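PDB 2QHA: beta-1,4-mannanase from Bacillus subtilis, which probably hydrolyses beta-1,4-mannosidic linkages at random within mannans, galactomannans and glucomannans, as a secreted, zinc-binding glycoside hydrolase of family 26. Local coordinates for residues R70-T75 / S103-N108; A50-S55 / E301-V306. All blocks are in the same frame, centred on the assembly; numbering follows the deposited sequence.

Contact 1 of 2, residues R70-T75 / S103-N108; sequences RGWLET and SLHLAN
Trp72 meets His105 obliquely: CZ3 of the indole comes to 4.0 Å from CB of His105, at the root of the imidazole. One face lies against its own chain, with Arg70 CA 3.6 Å above the indole plane and displaced toward the rim. A chi1 of 53° sets Trp72 CG between the backbone N and the carbonyl carbon, swinging the six-membered ring over Arg70 toward His105. The imidazole also meets Tyr40 edge-to-face, while its ND1 is hydrogen-bonded to Asp67 OD2, a carboxylate oxygen that Ser103 OG shares. The two segments lie at the C-terminal ends of neighbouring parallel strands, 63-70 and 99-105, of the TIM barrel, the end that carries the active site in this fold. His105 is predicted to bind substrate, and its side chain lies about 4 Å from that of His166 and about 5 Å from that of the probable nucleophile Glu266. The backbones close up beside this pair: Gly71 CA is 3.7 Å from Ala107 CA, and a side chain on Gly71 would run into His105 O. Ala107 CB packs 3.9 Å from Gly71 CA. A type I turn from Arg70 to Leu73 carries the chain away, closed by Leu73 N bonding to Arg70 O.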
ATOM      1  N   ARG A  70      -8.412   2.493 -12.149  1.00  9.23           N
ATOM      2  CA  ARG A  70      -9.467   3.481 -12.021  1.00  9.69           C
ATOM      3  C   ARG A  70     -10.806   2.754 -12.104  1.00  9.71           C
ATOM      4  O   ARG A  70     -11.556   2.881 -13.077  1.00 10.09           O
ATOM      5  CB  ARG A  70      -9.330   4.565 -13.104  1.00  9.87           C
ATOM      6  CG  ARG A  70      -8.051   5.436 -12.995  1.00 11.76           C
ATOM      7  CD  ARG A  70      -6.788   4.775 -13.584  1.00 14.37           C
ATOM      8  NE  ARG A  70      -7.019   4.265 -14.936  1.00 16.50           N
ATOM      9  CZ  ARG A  70      -6.990   4.998 -16.048  1.00 16.63           C
ATOM     10  NH1 ARG A  70      -6.698   6.299 -16.007  1.00 18.10           N
ATOM     11  NH2 ARG A  70      -7.238   4.419 -17.218  1.00 16.94           N
ATOM     12  N   GLY A  71     -11.102   1.993 -11.051  1.00  9.57           N
ATOM     13  CA  GLY A  71     -12.181   1.007 -11.091  1.00 10.25           C
ATOM     14  C   GLY A  71     -13.590   1.561 -11.062  1.00 10.74           C
ATOM     15  O   GLY A  71     -14.560   0.806 -11.138  1.00 10.74           O
ATOM     16  N   TRP A  72     -13.706   2.879 -10.944  1.00 11.30           N
ATOM     17  CA  TRP A  72     -14.998   3.558 -11.016  1.00 12.27           C
ATOM     18  C   TRP A  72     -15.408   3.842 -12.455  1.00 12.97           C
ATOM     19  O   TRP A  72     -16.570   4.142 -12.715  1.00 13.82           O
ATOM     20  CB  TRP A  72     -14.955   4.872 -10.232  1.00 12.01           C
ATOM     21  CG  TRP A  72     -13.803   5.742 -10.646  1.00 12.49           C
ATOM     22  CD1 TRP A  72     -13.806   6.706 -11.614  1.00 13.01           C
ATOM     23  CD2 TRP A  72     -12.473   5.710 -10.116  1.00 12.34           C
ATOM     24  NE1 TRP A  72     -12.563   7.280 -11.716  1.00 12.52           N
ATOM     25  CE2 TRP A  72     -11.723   6.688 -10.808  1.00 12.74           C
ATOM     26  CE3 TRP A  72     -11.844   4.956  -9.118  1.00 11.54           C
ATOM     27  CZ2 TRP A  72     -10.375   6.928 -10.536  1.00 11.99           C
ATOM     28  CZ3 TRP A  72     -10.495   5.193  -8.855  1.00 11.90           C
ATOM     29  CH2 TRP A  72      -9.785   6.172  -9.556  1.00 12.16           C
ATOM     30  N   LEU A  73     -14.454   3.765 -13.379  1.00 13.40           N
ATOM     31  CA  LEU A  73     -14.738   4.061 -14.784  1.00 14.48           C
ATOM     32  C   LEU A  73     -15.405   2.892 -15.484  1.00 15.22           C
ATOM     33  O   LEU A  73     -14.965   1.746 -15.358  1.00 14.81           O
ATOM     34  CB  LEU A  73     -13.449   4.395 -15.540  1.00 14.68           C
ATOM     35  CG  LEU A  73     -12.610   5.606 -15.132  1.00 16.15           C
ATOM     36  CD1 LEU A  73     -11.353   5.657 -15.986  1.00 17.03           C
ATOM     37  CD2 LEU A  73     -13.398   6.905 -15.245  1.00 18.31           C
ATOM     38  N   GLU A  74     -16.460   3.184 -16.236  1.00 16.45           N
ATOM     39  CA  GLU A  74     -16.973   2.217 -17.199  1.00 18.29           C
ATOM     40  C   GLU A  74     -16.162   2.369 -18.480  1.00 16.86           C
ATOM     41  O   GLU A  74     -15.912   3.486 -18.938  1.00 17.48           O
ATOM     42  CB  GLU A  74     -18.479   2.386 -17.428  1.00 17.79           C
ATOM     43  CG  GLU A  74     -19.328   1.706 -16.346  1.00 20.54           C
ATOM     44  CD  GLU A  74     -20.829   1.850 -16.567  1.00 19.43           C
ATOM     45  OE1 GLU A  74     -21.272   1.900 -17.739  1.00 26.19           O
ATOM     46  OE2 GLU A  74     -21.574   1.902 -15.560  1.00 25.60           O
ATOM     47  N   THR A  75     -15.708   1.243 -19.020  1.00 16.05           N
ATOM     48  CA  THR A  75     -14.775   1.241 -20.139  1.00 15.40           C
ATOM     49  C   THR A  75     -15.181   0.166 -21.140  1.00 15.35           C
ATOM     50  O   THR A  75     -15.913  -0.769 -20.796  1.00 14.95           O
ATOM     51  CB  THR A  75     -13.314   0.988 -19.674  1.00 15.48           C
ATOM     52  OG1 THR A  75     -13.259  -0.223 -18.917  1.00 14.88           O
ATOM     53  CG2 THR A  75     -12.776   2.141 -18.814  1.00 15.43           C
ATOM     54  N   SER A 103      -0.845   0.750  -5.295  1.00  7.06           N
ATOM     55  CA  SER A 103      -2.103   0.127  -4.906  1.00  6.40           C
ATOM     56  C   SER A 103      -3.006   0.011  -6.131  1.00  6.44           C
ATOM     57  O   SER A 103      -2.667   0.502  -7.218  1.00  6.77           O
ATOM     58  CB  SER A 103      -2.785   0.924  -3.801  1.00  6.42           C
ATOM     59  OG  SER A 103      -3.073   2.245  -4.227  1.00  6.62           O
ATOM     60  N   LEU A 104      -4.142  -0.668  -5.953  1.00  6.79           N
ATOM     61  CA  LEU A 104      -5.062  -0.935  -7.065  1.00  6.96           C
ATOM     62  C   LEU A 104      -6.529  -0.748  -6.679  1.00  7.10           C
ATOM     63  O   LEU A 104      -7.071  -1.544  -5.915  1.00  7.54           O
ATOM     64  CB  LEU A 104      -4.856  -2.379  -7.563  1.00  7.07           C
ATOM     65  CG  LEU A 104      -3.452  -2.778  -8.018  1.00  7.40           C
ATOM     66  CD1 LEU A 104      -3.326  -4.293  -8.103  1.00  7.81           C
ATOM     67  CD2 LEU A 104      -3.068  -2.144  -9.347  1.00  9.35           C
ATOM     68  N   HIS A 105      -7.186   0.282  -7.221  1.00  7.06           N
ATOM     69  CA  HIS A 105      -8.650   0.393  -7.091  1.00  7.25           C
ATOM     70  C   HIS A 105      -9.330  -0.413  -8.201  1.00  7.52           C
ATOM     71  O   HIS A 105      -9.930   0.152  -9.126  1.00  8.20           O
ATOM     72  CB  HIS A 105      -9.098   1.858  -7.115  1.00  7.60           C
ATOM     73  CG  HIS A 105      -8.868   2.578  -5.823  1.00  7.22           C
ATOM     74  ND1 HIS A 105      -7.641   2.603  -5.190  1.00  7.66           N
ATOM     75  CD2 HIS A 105      -9.708   3.302  -5.046  1.00  7.25           C
ATOM     76  CE1 HIS A 105      -7.735   3.319  -4.083  1.00  8.21           C
ATOM     77  NE2 HIS A 105      -8.977   3.753  -3.970  1.00  8.57           N
ATOM     78  N   LEU A 106      -9.200  -1.738  -8.113  1.00  7.31           N
ATOM     79  CA  LEU A 106      -9.580  -2.640  -9.204  1.00  8.07           C
ATOM     80  C   LEU A 106     -11.046  -2.541  -9.579  1.00  8.20           C
ATOM     81  O   LEU A 106     -11.933  -2.622  -8.710  1.00  8.53           O
ATOM     82  CB  LEU A 106      -9.300  -4.099  -8.820  1.00  8.75           C
ATOM     83  CG  LEU A 106      -7.862  -4.600  -8.713  1.00  9.29           C
ATOM     84  CD1 LEU A 106      -7.869  -6.055  -8.270  1.00 10.39           C
ATOM     85  CD2 LEU A 106      -7.133  -4.453 -10.059  1.00 10.12           C
ATOM     86  N   ALA A 107     -11.299  -2.416 -10.880  1.00  8.30           N
ATOM     87  CA  ALA A 107     -12.633  -2.620 -11.414  1.00  8.35           C
ATOM     88  C   ALA A 107     -13.135  -4.017 -11.040  1.00  8.45           C
ATOM     89  O   ALA A 107     -12.347  -4.930 -10.745  1.00  8.66           O
ATOM     90  CB  ALA A 107     -12.633  -2.435 -12.922  1.00  8.21           C
ATOM     91  N   ASN A 108     -14.455  -4.161 -11.065  1.00  8.41           N
ATOM     92  CA  ASN A 108     -15.141  -5.352 -10.585  1.00  8.57           C
ATOM     93  C   ASN A 108     -15.457  -6.314 -11.727  1.00  8.57           C
ATOM     94  O   ASN A 108     -16.379  -6.055 -12.509  1.00  8.82           O
ATOM     95  CB  ASN A 108     -16.425  -4.907  -9.890  1.00  8.78           C
ATOM     96  CG  ASN A 108     -17.188  -6.043  -9.255  1.00  8.99           C
ATOM     97  OD1 ASN A 108     -16.968  -7.229  -9.550  1.00  8.62           O
ATOM     98  ND2 ASN A 108     -18.094  -5.688  -8.352  1.00  8.89           N
TER

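Contact 2 of 2, residues A50-S55 / E301-V306; sequences ADRIRS and EWSPAV
Helix 48-57 runs past a loop that makes a short 3-10 turn at Pro304 and Ala305, the backbones coming nearest at Ile53 and Ala305, 5.6 Å between CA atoms. The helix follows strand 32-40 of the TIM barrel and the loop follows strand 292-297, so the contact joins the outer helical layer to a loop leaving a neighbouring strand. Arg52 reaches along the loop: its CB sits 3.9 Å from Ala305 CB, which also lies over one face of the guanidinium. A bend at chi3 (-51°) turns the end of Arg52 so that its NH1 meets Val306 CG1 and its NH2 comes to 3.2 Å from Ser303 CB. The charge is answered by Glu49, whose OE1 forms a salt bridge with NH2, and the same nitrogen bonds to Asp300 O. Without the guanidinium, as with an alanine here, Glu49 would probably lose this cationic mate, and Ser303 and Val306 the side chain that covers them. Ile53 adds further apolar packing, its CD1 lying 4.1 Å from Pro304 CB and 4.2 Å from Ala305 CB, with Tyr314 of helix 310-315 also touching this side chain. Ser303 closes an ST turn and is hydrogen-bonded to Glu49 OE2 as well; its OG, anti to the backbone N (chi1 175°), accepts from Ala305 N at 2.9 Å with an N-H...O angle of 154°.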
ATOM      1  N   ALA A  50       3.897  15.631  -3.880  1.00  9.88           N
ATOM      2  CA  ALA A  50       5.277  15.707  -3.381  1.00 10.20           C
ATOM      3  C   ALA A  50       5.742  17.164  -3.311  1.00 10.81           C
ATOM      4  O   ALA A  50       6.382  17.564  -2.334  1.00 10.68           O
ATOM      5  CB  ALA A  50       6.229  14.878  -4.239  1.00 10.57           C
ATOM      6  N   ASP A  51       5.392  17.947  -4.331  1.00 11.27           N
ATOM      7  CA  ASP A  51       5.776  19.368  -4.381  1.00 12.16           C
ATOM      8  C   ASP A  51       5.115  20.186  -3.274  1.00 12.22           C
ATOM      9  O   ASP A  51       5.765  21.056  -2.689  1.00 12.93           O
ATOM     10  CB  ASP A  51       5.457  19.984  -5.748  1.00 12.89           C
ATOM     11  CG  ASP A  51       6.296  19.403  -6.878  1.00 14.91           C
ATOM     12  OD1 ASP A  51       7.350  18.779  -6.615  1.00 16.29           O
ATOM     13  OD2 ASP A  51       5.891  19.581  -8.047  1.00 19.18           O
ATOM     14  N   ARG A  52       3.833  19.928  -2.995  1.00 12.20           N
ATOM     15  CA  ARG A  52       3.125  20.598  -1.881  1.00 13.75           C
ATOM     16  C   ARG A  52       3.828  20.302  -0.560  1.00 12.16           C
ATOM     17  O   ARG A  52       3.984  21.176   0.293  1.00 11.95           O
ATOM     18  CB  ARG A  52       1.657  20.137  -1.772  1.00 13.56           C
ATOM     19  CG  ARG A  52       0.717  20.664  -2.848  1.00 16.48           C
ATOM     20  CD  ARG A  52      -0.765  20.633  -2.413  1.00 14.62           C
ATOM     21  NE  ARG A  52      -1.274  19.359  -1.871  1.00 24.30           N
ATOM     22  CZ  ARG A  52      -2.531  19.201  -1.446  1.00 16.70           C
ATOM     23  NH1 ARG A  52      -3.375  20.226  -1.524  1.00 24.29           N
ATOM     24  NH2 ARG A  52      -2.962  18.037  -0.955  1.00 21.52           N
ATOM     25  N   ILE A  53       4.226  19.044  -0.382  1.00 11.26           N
ATOM     26  CA  ILE A  53       4.908  18.636   0.840  1.00 10.90           C
ATOM     27  C   ILE A  53       6.277  19.322   0.968  1.00 11.13           C
ATOM     28  O   ILE A  53       6.627  19.824   2.044  1.00 10.13           O
ATOM     29  CB  ILE A  53       5.024  17.090   0.919  1.00 10.40           C
ATOM     30  CG1 ILE A  53       3.629  16.454   1.078  1.00 10.91           C
ATOM     31  CG2 ILE A  53       5.978  16.675   2.026  1.00 10.02           C
ATOM     32  CD1 ILE A  53       2.979  16.606   2.436  1.00 11.29           C
ATOM     33  N   ARG A  54       7.034  19.367  -0.130  1.00 11.62           N
ATOM     34  CA  ARG A  54       8.344  20.023  -0.120  1.00 12.26           C
ATOM     35  C   ARG A  54       8.209  21.528   0.147  1.00 12.24           C
ATOM     36  O   ARG A  54       9.012  22.098   0.877  1.00 12.08           O
ATOM     37  CB  ARG A  54       9.097  19.752  -1.420  1.00 12.88           C
ATOM     38  CG  ARG A  54      10.577  20.162  -1.382  1.00 15.18           C
ATOM     39  CD  ARG A  54      11.363  19.597  -2.553  1.00 20.81           C
ATOM     40  NE  ARG A  54      11.049  20.255  -3.822  1.00 26.02           N
ATOM     41  CZ  ARG A  54      10.217  19.772  -4.743  1.00 19.90           C
ATOM     42  NH1 ARG A  54       9.593  18.614  -4.552  1.00 30.37           N
ATOM     43  NH2 ARG A  54      10.009  20.451  -5.865  1.00 29.48           N
ATOM     44  N   SER A  55       7.172  22.149  -0.412  1.00 11.90           N
ATOM     45  CA  SER A  55       6.891  23.563  -0.151  1.00 12.88           C
ATOM     46  C   SER A  55       6.591  23.797   1.327  1.00 12.63           C
ATOM     47  O   SER A  55       7.023  24.793   1.917  1.00 13.24           O
ATOM     48  CB  SER A  55       5.711  24.011  -1.004  1.00 13.46           C
ATOM     49  OG  SER A  55       6.045  24.072  -2.373  1.00 17.18           O
ATOM     50  N   GLU A 301      -7.617  16.516   0.519  1.00 12.60           N
ATOM     51  CA  GLU A 301      -7.940  17.114   1.829  1.00 14.66           C
ATOM     52  C   GLU A 301      -7.265  16.405   3.007  1.00 12.81           C
ATOM     53  O   GLU A 301      -7.240  16.925   4.130  1.00 12.75           O
ATOM     54  CB  GLU A 301      -9.460  17.146   2.034  1.00 14.51           C
ATOM     55  CG  GLU A 301     -10.086  15.753   2.134  1.00 17.15           C
ATOM     56  CD  GLU A 301     -11.596  15.746   1.970  1.00 16.65           C
ATOM     57  OE1 GLU A 301     -12.080  15.877   0.818  1.00 23.16           O
ATOM     58  OE2 GLU A 301     -12.293  15.567   2.993  1.00 23.57           O
ATOM     59  N   TRP A 302      -6.727  15.211   2.753  1.00 12.13           N
ATOM     60  CA  TRP A 302      -6.074  14.427   3.799  1.00 11.24           C
ATOM     61  C   TRP A 302      -4.591  14.751   3.981  1.00 10.64           C
ATOM     62  O   TRP A 302      -3.977  14.362   4.979  1.00 10.44           O
ATOM     63  CB  TRP A 302      -6.280  12.926   3.532  1.00 11.36           C
ATOM     64  CG  TRP A 302      -7.724  12.568   3.561  1.00 11.75           C
ATOM     65  CD1 TRP A 302      -8.475  12.309   4.665  1.00 12.61           C
ATOM     66  CD2 TRP A 302      -8.611  12.490   2.437  1.00 11.27           C
ATOM     67  NE1 TRP A 302      -9.784  12.065   4.305  1.00 11.99           N
ATOM     68  CE2 TRP A 302      -9.895  12.165   2.943  1.00 11.49           C
ATOM     69  CE3 TRP A 302      -8.450  12.654   1.054  1.00 11.97           C
ATOM     70  CZ2 TRP A 302     -11.014  12.009   2.109  1.00 11.50           C
ATOM     71  CZ3 TRP A 302      -9.568  12.497   0.223  1.00 12.32           C
ATOM     72  CH2 TRP A 302     -10.830  12.172   0.762  1.00 12.36           C
ATOM     73  N   SER A 303      -4.032  15.505   3.038  1.00 10.17           N
ATOM     74  CA  SER A 303      -2.601  15.782   3.041  1.00 10.05           C
ATOM     75  C   SER A 303      -2.142  16.594   4.240  1.00 10.06           C
ATOM     76  O   SER A 303      -2.818  17.541   4.646  1.00  9.93           O
ATOM     77  CB  SER A 303      -2.205  16.533   1.775  1.00 10.38           C
ATOM     78  OG  SER A 303      -0.832  16.905   1.831  1.00 10.64           O
ATOM     79  N   PRO A 304      -0.966  16.251   4.784  1.00  9.63           N
ATOM     80  CA  PRO A 304      -0.367  17.145   5.774  1.00  9.60           C
ATOM     81  C   PRO A 304      -0.228  18.584   5.275  1.00  9.87           C
ATOM     82  O   PRO A 304      -0.269  19.511   6.091  1.00 10.43           O
ATOM     83  CB  PRO A 304       1.010  16.527   6.019  1.00  9.57           C
ATOM     84  CG  PRO A 304       0.813  15.052   5.720  1.00  9.62           C
ATOM     85  CD  PRO A 304      -0.152  15.040   4.556  1.00  9.77           C
ATOM     86  N   ALA A 305      -0.094  18.762   3.958  1.00  9.88           N
ATOM     87  CA  ALA A 305       0.098  20.102   3.392  1.00 10.30           C
ATOM     88  C   ALA A 305      -1.132  20.997   3.534  1.00 10.71           C
ATOM     89  O   ALA A 305      -1.022  22.222   3.445  1.00 11.47           O
ATOM     90  CB  ALA A 305       0.528  20.020   1.931  1.00  9.98           C
ATOM     91  N   VAL A 306      -2.301  20.399   3.740  1.00 11.06           N
ATOM     92  CA  VAL A 306      -3.528  21.180   3.936  1.00 11.66           C
ATOM     93  C   VAL A 306      -4.146  20.932   5.306  1.00 11.75           C
ATOM     94  O   VAL A 306      -5.322  21.218   5.534  1.00 13.00           O
ATOM     95  CB  VAL A 306      -4.579  20.971   2.811  1.00 11.78           C
ATOM     96  CG1 VAL A 306      -4.015  21.423   1.470  1.00 12.99           C
ATOM     97  CG2 VAL A 306      -5.016  19.519   2.732  1.00 11.70           C
TER

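In the fold
Both contacts belong to one TIM barrel, with centres 25 Å apart and nearest atoms about 10 Å apart, so they do not touch. Contact 1 is buried, at the ends of strands 63-70 and 99-105; contact 2 is partly buried and sits farther out, where helix 48-57 meets the loop after strand 292-297. The two share no helix or strand, but strand 32-40, which precedes helix 48-57, pairs with both 63-70 and 292-297. Contact 1 rests mainly on close backbone packing round a glycine, with one oblique tryptophan-histidine approach, beside the predicted catalytic centre, whereas contact 2 combines aliphatic packing with an arginine balanced by Glu49, and its Pro304 side chain stays about 11 Å from that of Glu266.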